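Local coordinates for protein N-acyl-D-glutamate deacylase (Bordetella bronchiseptica, PDB 3GIP) that hydrolyses the amide bond of N-acyl-D-glutamate, releasing the acyl group as a carboxylate, as a zinc-binding member of the amidohydrolase superfamily, at residues G13-D18 with R24-L29; M395-A400 with V429-D434; M172-L177 with A209-L214. All blocks are in the same frame, centred on the assembly; numbering follows the deposited sequence.

Contacts 1 and 2 are neighbours, with centres 12 Å apart. They share an interface: Arg-24 of contact 1 forms a salt bridge with Glu-398 of contact 2, NE to OE2 2.8 Å. Beside it Ile-17 CD1 packs on Leu-397 CG at 3.7 Å. Both also lean on Ile-57 of strand 57-64. Contact 3 belongs to another region, the helical layer round the TIM barrel. Its centre is 38 Å from that of contact 1 and 34 Å from that of contact 2, and it touches neither. None of the three contains the zinc ligands Cys-95, His-218 and His-248, though strand 214-218, which starts in contact 3, ends at His-218.

Contact 1 of 3, residues G13-D18 with R24-L29; sequences GGWIID and RRRADL
Asp-28 OD1 is gripped by three nitrogens. Gly-13 N gives it a hydrogen bond of 2.9 Å from above the carboxylate plane. Arg-26 adds a salt bridge through NH1 and NH2, each 3.0 Å from OD1. The approach is end-on, with OD1 near the guanidinium plane and shared by both nitrogens. The Arg-26 chain bends at chi2 (72°), and its guanidinium lies with one face over Gly-13 CA. Asp-28 OD2 has a separate partner, Leu-42 N. This concentration of donors probably favours the charged carboxylate.

Strands 15-16 and 25-26 form an antiparallel beta hairpin. Ile-16 and Arg-25 are its hydrogen-bonded pair, with Ile-16 N to Arg-25 O at 2.7 Å and Arg-25 N to Ile-16 O at 3.0 Å. Trp-15 and Arg-26 are the adjacent non-hydrogen-bonded pair. Strand 57-64 runs parallel to strand 15-16 and joins the hairpin to a larger group of strands. Beyond Trp-15 the pairing weakens: Ala-27 N gives Gly-14 O only a weak bond of 3.4 Å, and water 1 bridges Gly-14 N and Ala-27 O.

Trp-15 and Arg-26 lie on one face of the hairpin. Arg-26 CB sits over the six-membered ring in a CH-pi contact, 3.9 Å from the centroid and 5° off the normal. Arg-24 O meets the same ring at its edge. Ile-16 and Arg-25 lie on the other face. Ile-16 CG1 reaches Ala-27 CB. Arg-25 extends toward Asp-18. Their salt bridge is long, 3.8 Å from Asp-18 OD2 to Arg-25 NH2, with the two flat groups 70° apart. Water 2 bridges them, donating to Asp-18 OD2 and accepting weakly from Arg-25 NH2. Asp-18 OD1 turns to Thr-20. Ile-17 and Arg-24 run side by side, and Arg-24 NE forms its salt bridge to Glu-398.

Contact 2 of 3, residues M395-A400 with V429-D434; sequences MTLEQA and VVFDPD
Leu-397 meets Phe-431 and Pro-433 where the first turn of helix 397-404 faces the end of strand 428-431. The contact joins this helix to the small beta region built from both ends of the chain, a common partner of the TIM barrel in amidohydrolases. Only apolar carbons touch.

The tight part is the pair of methyl groups of Leu-397. CG stands anti to the backbone N (chi1 -175°), which sends the fork across to the strand. CD2 lies 3.7 Å from Pro-433 CB and 4.0 Å from Phe-431 CE1. CD1 approaches Phe-431 CZ, also at 4.0 Å. Both methyls thus reach the outer end of the ring, with CD2 at its edge and near its plane. Leu-397 and Phe-431 approach head-on from the helix and the strand, while Pro-433 lies roughly perpendicular to the leucine. Ile-57 touches all three side chains. Leu-385 of helix 376-391 also packs on Leu-397. The leucine and the phenylalanine are buried, while Pro-433 is partly exposed.

Away from this cluster the two segments do not touch. On the exposed side of the helix, Thr-396 is the N-cap and forms a capping box with Gln-399. Thr-396 OG1 accepts from Gln-399 N, and Gln-399 OE1 accepts from Thr-396 N along a nearly straight bond of 173°, in the carbonyl plane and on a lone pair. After the strand, Pro-433 O accepts from Arg-390 NH1. An Asx turn lies here too: Asp-434 N donates to Asp-432 OD1 at 2.8 Å, meeting it on the anti side of the carboxylate.

Contact 3 of 3, residues M172-L177 with A209-L214; sequences MLQAAL and AERRRL
Leu-177 CG and Arg-213 CG both stand anti to their own carbonyl carbons (chi1 near -60° in both), and the two side chains run antiparallel alongside each other. A bend at chi2 of Arg-213 (-59°) turns its guanidinium to the main chain of the leucine. The contact lies on the helical layer of the TIM barrel. It joins helix 163-179 to the turn between helix 198-210 and strand 214-218. Helix 198-210 ends in a Schellman motif with Arg-212 at the C-prime position.

Leu-177 is the apolar centre. Its CD2 is 3.8 Å from Arg-213 CG, and its CD1 is 3.9 Å from Arg-211 CD. The aliphatic parts of two arginines therefore pack on one buried leucine.

Arg-211 then runs on, extended from CG to NE, to Gln-174, roughly perpendicular to it. Gln-174 CG lies over one face of the guanidinium, and Gln-174 CD comes to 3.1 Å from Arg-211 NH2. The amide and guanidinium planes are 30° apart. Gln-174 OE1 and NE2 make no hydrogen bond to NH2, and each side chain has a polar partner nearby: Arg-211 NH1 donates to Val-207 O, and Gln-174 NE2 to Glu-178 OE2.

The polar link is made by Arg-213. NH1 donates to Leu-177 O at 2.8 Å, with the oxygen in the guanidinium plane. NH1 is tilted out of the carbonyl plane and meets the oxygen well off the C=O line. NH1 also has a weak bond to Ala-181 O. Water 3 completes a small ring, donating to Leu-177 O and accepting from Arg-213 NH2 at 2.8 Å.

Contact 1 of 3, residues G13-D18 with R24-L29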
loop_
_atom_site.group_PDB
_atom_site.type_symbol
_atom_site.label_atom_id
_atom_site.label_comp_id
_atom_site.label_asym_id
_atom_site.label_seq_id
_atom_site.Cartn_x
_atom_site.Cartn_y
_atom_site.Cartn_z
ATOM N N GLY A 13 -5.029 -16.366 -26.536
ATOM C CA GLY A 13 -5.888 -17.432 -26.050
ATOM C C GLY A 13 -6.586 -17.259 -24.715
ATOM O O GLY A 13 -7.379 -18.116 -24.322
ATOM N N GLY A 14 -6.316 -16.159 -24.023
ATOM C CA GLY A 14 -6.940 -15.955 -22.728
ATOM C C GLY A 14 -8.189 -15.097 -22.728
ATOM O O GLY A 14 -8.691 -14.692 -23.781
ATOM N N TRP A 15 -8.702 -14.839 -21.528
ATOM C CA TRP A 15 -9.883 -14.013 -21.345
ATOM C C TRP A 15 -9.461 -12.710 -20.693
ATOM O O TRP A 15 -8.812 -12.700 -19.646
ATOM C CB TRP A 15 -10.918 -14.730 -20.476
ATOM C CG TRP A 15 -11.612 -15.840 -21.196
ATOM C CD1 TRP A 15 -11.105 -17.076 -21.485
ATOM C CD2 TRP A 15 -12.921 -15.796 -21.778
ATOM N NE1 TRP A 15 -12.019 -17.804 -22.214
ATOM C CE2 TRP A 15 -13.140 -17.043 -22.407
ATOM C CE3 TRP A 15 -13.929 -14.824 -21.829
ATOM C CZ2 TRP A 15 -14.330 -17.343 -23.080
ATOM C CZ3 TRP A 15 -15.115 -15.124 -22.502
ATOM C CH2 TRP A 15 -15.302 -16.375 -23.117
ATOM N N ILE A 16 -9.831 -11.605 -21.323
ATOM C CA ILE A 16 -9.472 -10.293 -20.822
ATOM C C ILE A 16 -10.460 -9.689 -19.833
ATOM O O ILE A 16 -11.657 -9.624 -20.099
ATOM C CB ILE A 16 -9.329 -9.283 -21.982
ATOM C CG1 ILE A 16 -8.194 -9.704 -22.916
ATOM C CG2 ILE A 16 -9.092 -7.883 -21.429
ATOM C CD1 ILE A 16 -6.823 -9.572 -22.321
ATOM N N ILE A 17 -9.943 -9.271 -18.683
ATOM C CA ILE A 17 -10.731 -8.560 -17.683
ATOM C C ILE A 17 -9.920 -7.268 -17.672
ATOM O O ILE A 17 -8.852 -7.190 -17.063
ATOM C CB ILE A 17 -10.721 -9.261 -16.304
ATOM C CG1 ILE A 17 -11.565 -10.536 -16.384
ATOM C CG2 ILE A 17 -11.282 -8.325 -15.234
ATOM C CD1 ILE A 17 -11.837 -11.202 -15.047
ATOM N N ASP A 18 -10.428 -6.265 -18.387
ATOM C CA ASP A 18 -9.724 -4.998 -18.561
ATOM C C ASP A 18 -9.719 -3.971 -17.442
ATOM O O ASP A 18 -9.118 -2.907 -17.595
ATOM C CB ASP A 18 -10.201 -4.319 -19.851
ATOM C CG ASP A 18 -11.693 -4.036 -19.850
ATOM O OD1 ASP A 18 -12.293 -3.956 -18.754
ATOM O OD2 ASP A 18 -12.267 -3.875 -20.950
ATOM N N ARG A 24 -15.702 -10.375 -18.645
ATOM C CA ARG A 24 -14.486 -10.903 -19.253
ATOM C C ARG A 24 -14.777 -11.279 -20.705
ATOM O O ARG A 24 -15.867 -11.763 -21.024
ATOM C CB ARG A 24 -14.006 -12.132 -18.475
ATOM C CG ARG A 24 -14.954 -13.322 -18.539
ATOM C CD ARG A 24 -14.600 -14.363 -17.489
ATOM N NE ARG A 24 -14.903 -13.882 -16.145
ATOM C CZ ARG A 24 -14.613 -14.543 -15.029
ATOM N NH1 ARG A 24 -14.005 -15.720 -15.092
ATOM N NH2 ARG A 24 -14.940 -14.027 -13.852
ATOM N N ARG A 25 -13.810 -11.050 -21.587
ATOM C CA ARG A 25 -13.999 -11.366 -22.997
ATOM C C ARG A 25 -12.803 -12.074 -23.617
ATOM O O ARG A 25 -11.655 -11.807 -23.260
ATOM C CB ARG A 25 -14.319 -10.088 -23.783
ATOM C CG ARG A 25 -13.300 -8.963 -23.647
ATOM C CD ARG A 25 -13.891 -7.663 -24.187
ATOM N NE ARG A 25 -13.037 -6.497 -23.973
ATOM C CZ ARG A 25 -11.887 -6.285 -24.603
ATOM N NH1 ARG A 25 -11.445 -7.164 -25.491
ATOM N NH2 ARG A 25 -11.187 -5.187 -24.358
ATOM N N ARG A 26 -13.084 -12.985 -24.543
ATOM C CA ARG A 26 -12.039 -13.737 -25.226
ATOM C C ARG A 26 -11.350 -12.841 -26.250
ATOM O O ARG A 26 -11.944 -12.479 -27.268
ATOM C CB ARG A 26 -12.644 -14.958 -25.925
ATOM C CG ARG A 26 -11.697 -15.660 -26.888
ATOM C CD ARG A 26 -10.586 -16.417 -26.172
ATOM N NE ARG A 26 -9.529 -16.802 -27.104
ATOM C CZ ARG A 26 -8.557 -15.988 -27.508
ATOM N NH1 ARG A 26 -8.500 -14.744 -27.054
ATOM N NH2 ARG A 26 -7.652 -16.412 -28.381
ATOM N N ALA A 27 -10.099 -12.483 -25.977
ATOM C CA ALA A 27 -9.335 -11.622 -26.874
ATOM C C ALA A 27 -7.842 -11.694 -26.566
ATOM O O ALA A 27 -7.447 -12.079 -25.463
ATOM C CB ALA A 27 -9.821 -10.182 -26.745
ATOM N N ASP A 28 -7.016 -11.331 -27.544
ATOM C CA ASP A 28 -5.568 -11.342 -27.365
ATOM C C ASP A 28 -5.075 -9.923 -27.097
ATOM O O ASP A 28 -5.710 -8.948 -27.500
ATOM C CB ASP A 28 -4.863 -11.892 -28.611
ATOM C CG ASP A 28 -5.376 -13.256 -29.021
ATOM O OD1 ASP A 28 -5.776 -14.036 -28.134
ATOM O OD2 ASP A 28 -5.369 -13.559 -30.236
ATOM N N LEU A 29 -3.940 -9.811 -26.418
ATOM C CA LEU A 29 -3.369 -8.511 -26.095
ATOM C C LEU A 29 -2.017 -8.347 -26.778
ATOM O O LEU A 29 -1.161 -9.230 -26.694
ATOM C CB LEU A 29 -3.193 -8.378 -24.580
ATOM C CG LEU A 29 -2.678 -7.044 -24.034
ATOM C CD1 LEU A 29 -3.807 -6.031 -24.003
ATOM C CD2 LEU A 29 -2.138 -7.250 -22.628
HETATM O O HOH W 1 -5.176 -13.425 -24.352
HETATM O O HOH W 2 -10.601 -2.961 -23.086
#

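Contact 2 of 3, residues M395-A400 with V429-D434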
loop_
_atom_site.group_PDB
_atom_site.type_symbol
_atom_site.label_atom_id
_atom_site.label_comp_id
_atom_site.label_asym_id
_atom_site.label_seq_id
_atom_site.Cartn_x
_atom_site.Cartn_y
_atom_site.Cartn_z
ATOM N N MET A 395 -17.627 -10.658 -4.375
ATOM C CA MET A 395 -17.883 -9.876 -5.582
ATOM C C MET A 395 -17.346 -10.702 -6.742
ATOM O O MET A 395 -16.711 -11.732 -6.524
ATOM C CB MET A 395 -17.192 -8.500 -5.521
ATOM C CG MET A 395 -15.674 -8.530 -5.443
ATOM S SD MET A 395 -14.980 -6.854 -5.312
ATOM C CE MET A 395 -15.536 -6.392 -3.668
ATOM N N THR A 396 -17.609 -10.280 -7.972
ATOM C CA THR A 396 -17.118 -11.039 -9.113
ATOM C C THR A 396 -15.650 -10.742 -9.335
ATOM O O THR A 396 -15.112 -9.774 -8.793
ATOM C CB THR A 396 -17.863 -10.682 -10.408
ATOM O OG1 THR A 396 -17.606 -9.313 -10.741
ATOM C CG2 THR A 396 -19.357 -10.891 -10.236
ATOM N N LEU A 397 -15.002 -11.582 -10.132
ATOM C CA LEU A 397 -13.596 -11.387 -10.436
ATOM C C LEU A 397 -13.439 -10.053 -11.172
ATOM O O LEU A 397 -12.487 -9.308 -10.928
ATOM C CB LEU A 397 -13.085 -12.547 -11.295
ATOM C CG LEU A 397 -11.585 -12.568 -11.604
ATOM C CD1 LEU A 397 -10.785 -12.528 -10.305
ATOM C CD2 LEU A 397 -11.251 -13.827 -12.394
ATOM N N GLU A 398 -14.380 -9.746 -12.062
ATOM C CA GLU A 398 -14.331 -8.491 -12.802
ATOM C C GLU A 398 -14.383 -7.295 -11.857
ATOM O O GLU A 398 -13.668 -6.309 -12.051
ATOM C CB GLU A 398 -15.486 -8.402 -13.809
ATOM C CG GLU A 398 -15.298 -9.267 -15.053
ATOM C CD GLU A 398 -15.868 -10.669 -14.917
ATOM O OE1 GLU A 398 -16.060 -11.142 -13.777
ATOM O OE2 GLU A 398 -16.111 -11.308 -15.963
ATOM N N GLN A 399 -15.233 -7.375 -10.838
ATOM C CA GLN A 399 -15.344 -6.288 -9.875
ATOM C C GLN A 399 -14.077 -6.179 -9.031
ATOM O O GLN A 399 -13.593 -5.080 -8.763
ATOM C CB GLN A 399 -16.556 -6.499 -8.960
ATOM C CG GLN A 399 -17.899 -6.359 -9.659
ATOM C CD GLN A 399 -19.070 -6.663 -8.737
ATOM O OE1 GLN A 399 -19.158 -7.749 -8.159
ATOM N NE2 GLN A 399 -19.981 -5.704 -8.601
ATOM N N ALA A 400 -13.534 -7.320 -8.618
ATOM C CA ALA A 400 -12.332 -7.320 -7.792
ATOM C C ALA A 400 -11.135 -6.751 -8.546
ATOM O O ALA A 400 -10.370 -5.958 -7.998
ATOM C CB ALA A 400 -12.029 -8.735 -7.306
ATOM N N VAL A 429 -0.959 -8.647 -15.898
ATOM C CA VAL A 429 -0.795 -9.847 -15.093
ATOM C C VAL A 429 -1.684 -10.921 -15.698
ATOM O O VAL A 429 -2.835 -10.663 -16.054
ATOM C CB VAL A 429 -1.180 -9.640 -13.603
ATOM C CG1 VAL A 429 -2.633 -9.218 -13.475
ATOM C CG2 VAL A 429 -0.930 -10.932 -12.830
ATOM N N VAL A 430 -1.128 -12.118 -15.843
ATOM C CA VAL A 430 -1.858 -13.253 -16.387
ATOM C C VAL A 430 -1.973 -14.256 -15.249
ATOM O O VAL A 430 -0.965 -14.638 -14.653
ATOM C CB VAL A 430 -1.090 -13.905 -17.558
ATOM C CG1 VAL A 430 -1.866 -15.102 -18.092
ATOM C CG2 VAL A 430 -0.863 -12.880 -18.659
ATOM N N PHE A 431 -3.192 -14.678 -14.934
ATOM C CA PHE A 431 -3.374 -15.623 -13.841
ATOM C C PHE A 431 -4.507 -16.608 -14.071
ATOM O O PHE A 431 -5.420 -16.351 -14.851
ATOM C CB PHE A 431 -3.599 -14.858 -12.528
ATOM C CG PHE A 431 -4.894 -14.080 -12.474
ATOM C CD1 PHE A 431 -6.057 -14.671 -11.986
ATOM C CD2 PHE A 431 -4.946 -12.753 -12.898
ATOM C CE1 PHE A 431 -7.255 -13.952 -11.918
ATOM C CE2 PHE A 431 -6.142 -12.023 -12.835
ATOM C CZ PHE A 431 -7.297 -12.624 -12.344
ATOM N N ASP A 432 -4.421 -17.751 -13.400
ATOM C CA ASP A 432 -5.449 -18.780 -13.494
ATOM C C ASP A 432 -6.493 -18.410 -12.440
ATOM O O ASP A 432 -6.203 -18.413 -11.246
ATOM C CB ASP A 432 -4.851 -20.149 -13.175
ATOM C CG ASP A 432 -5.825 -21.279 -13.421
ATOM O OD1 ASP A 432 -7.027 -21.098 -13.133
ATOM O OD2 ASP A 432 -5.385 -22.350 -13.894
ATOM N N PRO A 433 -7.724 -18.084 -12.867
ATOM C CA PRO A 433 -8.758 -17.712 -11.898
ATOM C C PRO A 433 -9.161 -18.818 -10.931
ATOM O O PRO A 433 -9.615 -18.544 -9.818
ATOM C CB PRO A 433 -9.915 -17.266 -12.787
ATOM C CG PRO A 433 -9.757 -18.146 -13.996
ATOM C CD PRO A 433 -8.264 -18.091 -14.239
ATOM N N ASP A 434 -8.984 -20.065 -11.351
ATOM C CA ASP A 434 -9.368 -21.190 -10.511
ATOM C C ASP A 434 -8.325 -21.632 -9.498
ATOM O O ASP A 434 -8.659 -22.304 -8.526
ATOM C CB ASP A 434 -9.766 -22.385 -11.379
ATOM C CG ASP A 434 -11.007 -22.116 -12.205
ATOM O OD1 ASP A 434 -11.912 -21.414 -11.706
ATOM O OD2 ASP A 434 -11.085 -22.614 -13.345
#

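Contact 3 of 3, residues M172-L177 with A209-L214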
loop_
_atom_site.group_PDB
_atom_site.type_symbol
_atom_site.label_atom_id
_atom_site.label_comp_id
_atom_site.label_asym_id
_atom_site.label_seq_id
_atom_site.Cartn_x
_atom_site.Cartn_y
_atom_site.Cartn_z
ATOM N N MET A 172 7.553 22.508 1.994
ATOM C CA MET A 172 8.219 21.236 1.728
ATOM C C MET A 172 7.246 20.333 0.978
ATOM O O MET A 172 7.628 19.627 0.044
ATOM C CB MET A 172 8.640 20.561 3.034
ATOM C CG MET A 172 9.739 21.286 3.794
ATOM S SD MET A 172 10.257 20.359 5.258
ATOM C CE MET A 172 11.449 19.268 4.540
ATOM N N LEU A 173 5.985 20.359 1.391
ATOM C CA LEU A 173 4.970 19.548 0.731
ATOM C C LEU A 173 4.787 20.042 -0.699
ATOM O O LEU A 173 4.722 19.247 -1.636
ATOM C CB LEU A 173 3.640 19.631 1.483
ATOM C CG LEU A 173 2.433 19.031 0.752
ATOM C CD1 LEU A 173 2.713 17.579 0.382
ATOM C CD2 LEU A 173 1.207 19.133 1.632
ATOM N N GLN A 174 4.719 21.361 -0.867
ATOM C CA GLN A 174 4.539 21.935 -2.194
ATOM C C GLN A 174 5.668 21.510 -3.122
ATOM O O GLN A 174 5.433 21.153 -4.278
ATOM C CB GLN A 174 4.483 23.464 -2.117
ATOM C CG GLN A 174 4.101 24.112 -3.438
ATOM C CD GLN A 174 4.074 25.624 -3.361
ATOM O OE1 GLN A 174 3.569 26.196 -2.397
ATOM N NE2 GLN A 174 4.603 26.280 -4.390
ATOM N N ALA A 175 6.897 21.549 -2.616
ATOM C CA ALA A 175 8.050 21.156 -3.411
ATOM C C ALA A 175 7.948 19.683 -3.801
ATOM O O ALA A 175 8.275 19.305 -4.925
ATOM C CB ALA A 175 9.334 21.404 -2.631
ATOM N N ALA A 176 7.491 18.854 -2.866
ATOM C CA ALA A 176 7.355 17.425 -3.126
ATOM C C ALA A 176 6.318 17.189 -4.219
ATOM O O ALA A 176 6.539 16.403 -5.139
ATOM C CB ALA A 176 6.950 16.692 -1.845
ATOM N N LEU A 177 5.186 17.879 -4.119
ATOM C CA LEU A 177 4.131 17.741 -5.113
ATOM C C LEU A 177 4.601 18.246 -6.475
ATOM O O LEU A 177 4.283 17.658 -7.509
ATOM C CB LEU A 177 2.882 18.510 -4.674
ATOM C CG LEU A 177 2.244 18.069 -3.351
ATOM C CD1 LEU A 177 0.950 18.837 -3.134
ATOM C CD2 LEU A 177 1.964 16.568 -3.382
ATOM N N ALA A 209 -4.901 19.850 -1.953
ATOM C CA ALA A 209 -6.159 20.079 -2.656
ATOM C C ALA A 209 -6.005 21.032 -3.839
ATOM O O ALA A 209 -6.580 20.807 -4.907
ATOM C CB ALA A 209 -7.198 20.617 -1.685
ATOM N N GLU A 210 -5.225 22.090 -3.653
ATOM C CA GLU A 210 -5.013 23.075 -4.711
ATOM C C GLU A 210 -4.378 22.456 -5.951
ATOM O O GLU A 210 -4.579 22.933 -7.070
ATOM C CB GLU A 210 -4.126 24.216 -4.201
ATOM C CG GLU A 210 -3.792 25.262 -5.258
ATOM C CD GLU A 210 -5.016 26.012 -5.754
ATOM O OE1 GLU A 210 -4.883 26.787 -6.727
ATOM O OE2 GLU A 210 -6.108 25.835 -5.174
ATOM N N ARG A 211 -3.616 21.388 -5.750
ATOM C CA ARG A 211 -2.947 20.716 -6.853
ATOM C C ARG A 211 -3.592 19.377 -7.189
ATOM O O ARG A 211 -3.019 18.558 -7.909
ATOM C CB ARG A 211 -1.471 20.540 -6.500
ATOM C CG ARG A 211 -0.801 21.882 -6.257
ATOM C CD ARG A 211 0.581 21.772 -5.649
ATOM N NE ARG A 211 1.177 23.098 -5.515
ATOM C CZ ARG A 211 0.707 24.059 -4.724
ATOM N NH1 ARG A 211 -0.370 23.849 -3.975
ATOM N NH2 ARG A 211 1.302 25.245 -4.699
ATOM N N ARG A 212 -4.802 19.175 -6.675
ATOM C CA ARG A 212 -5.549 17.945 -6.906
ATOM C C ARG A 212 -4.736 16.723 -6.494
ATOM O O ARG A 212 -4.666 15.733 -7.222
ATOM C CB ARG A 212 -5.952 17.835 -8.379
ATOM C CG ARG A 212 -6.829 18.982 -8.856
ATOM C CD ARG A 212 -7.228 18.817 -10.312
ATOM N NE ARG A 212 -8.007 19.955 -10.794
ATOM C CZ ARG A 212 -7.536 21.195 -10.899
ATOM N NH1 ARG A 212 -6.282 21.465 -10.558
ATOM N NH2 ARG A 212 -8.321 22.167 -11.345
ATOM N N ARG A 213 -4.117 16.808 -5.320
ATOM C CA ARG A 213 -3.320 15.708 -4.795
ATOM C C ARG A 213 -4.028 15.124 -3.576
ATOM O O ARG A 213 -4.990 15.702 -3.073
ATOM C CB ARG A 213 -1.909 16.192 -4.441
ATOM C CG ARG A 213 -1.136 16.743 -5.643
ATOM C CD ARG A 213 -0.984 15.712 -6.761
ATOM N NE ARG A 213 -0.538 16.330 -8.010
ATOM C CZ ARG A 213 0.709 16.716 -8.262
ATOM N NH1 ARG A 213 1.664 16.546 -7.359
ATOM N NH2 ARG A 213 0.997 17.298 -9.421
ATOM N N LEU A 214 -3.542 13.988 -3.092
ATOM C CA LEU A 214 -4.182 13.293 -1.980
ATOM C C LEU A 214 -3.669 13.464 -0.562
ATOM O O LEU A 214 -2.540 13.894 -0.319
ATOM C CB LEU A 214 -4.163 11.788 -2.252
ATOM C CG LEU A 214 -4.952 11.171 -3.398
ATOM C CD1 LEU A 214 -4.359 9.812 -3.724
ATOM C CD2 LEU A 214 -6.415 11.037 -3.005
HETATM O O HOH W 3 3.405 18.457 -10.300
#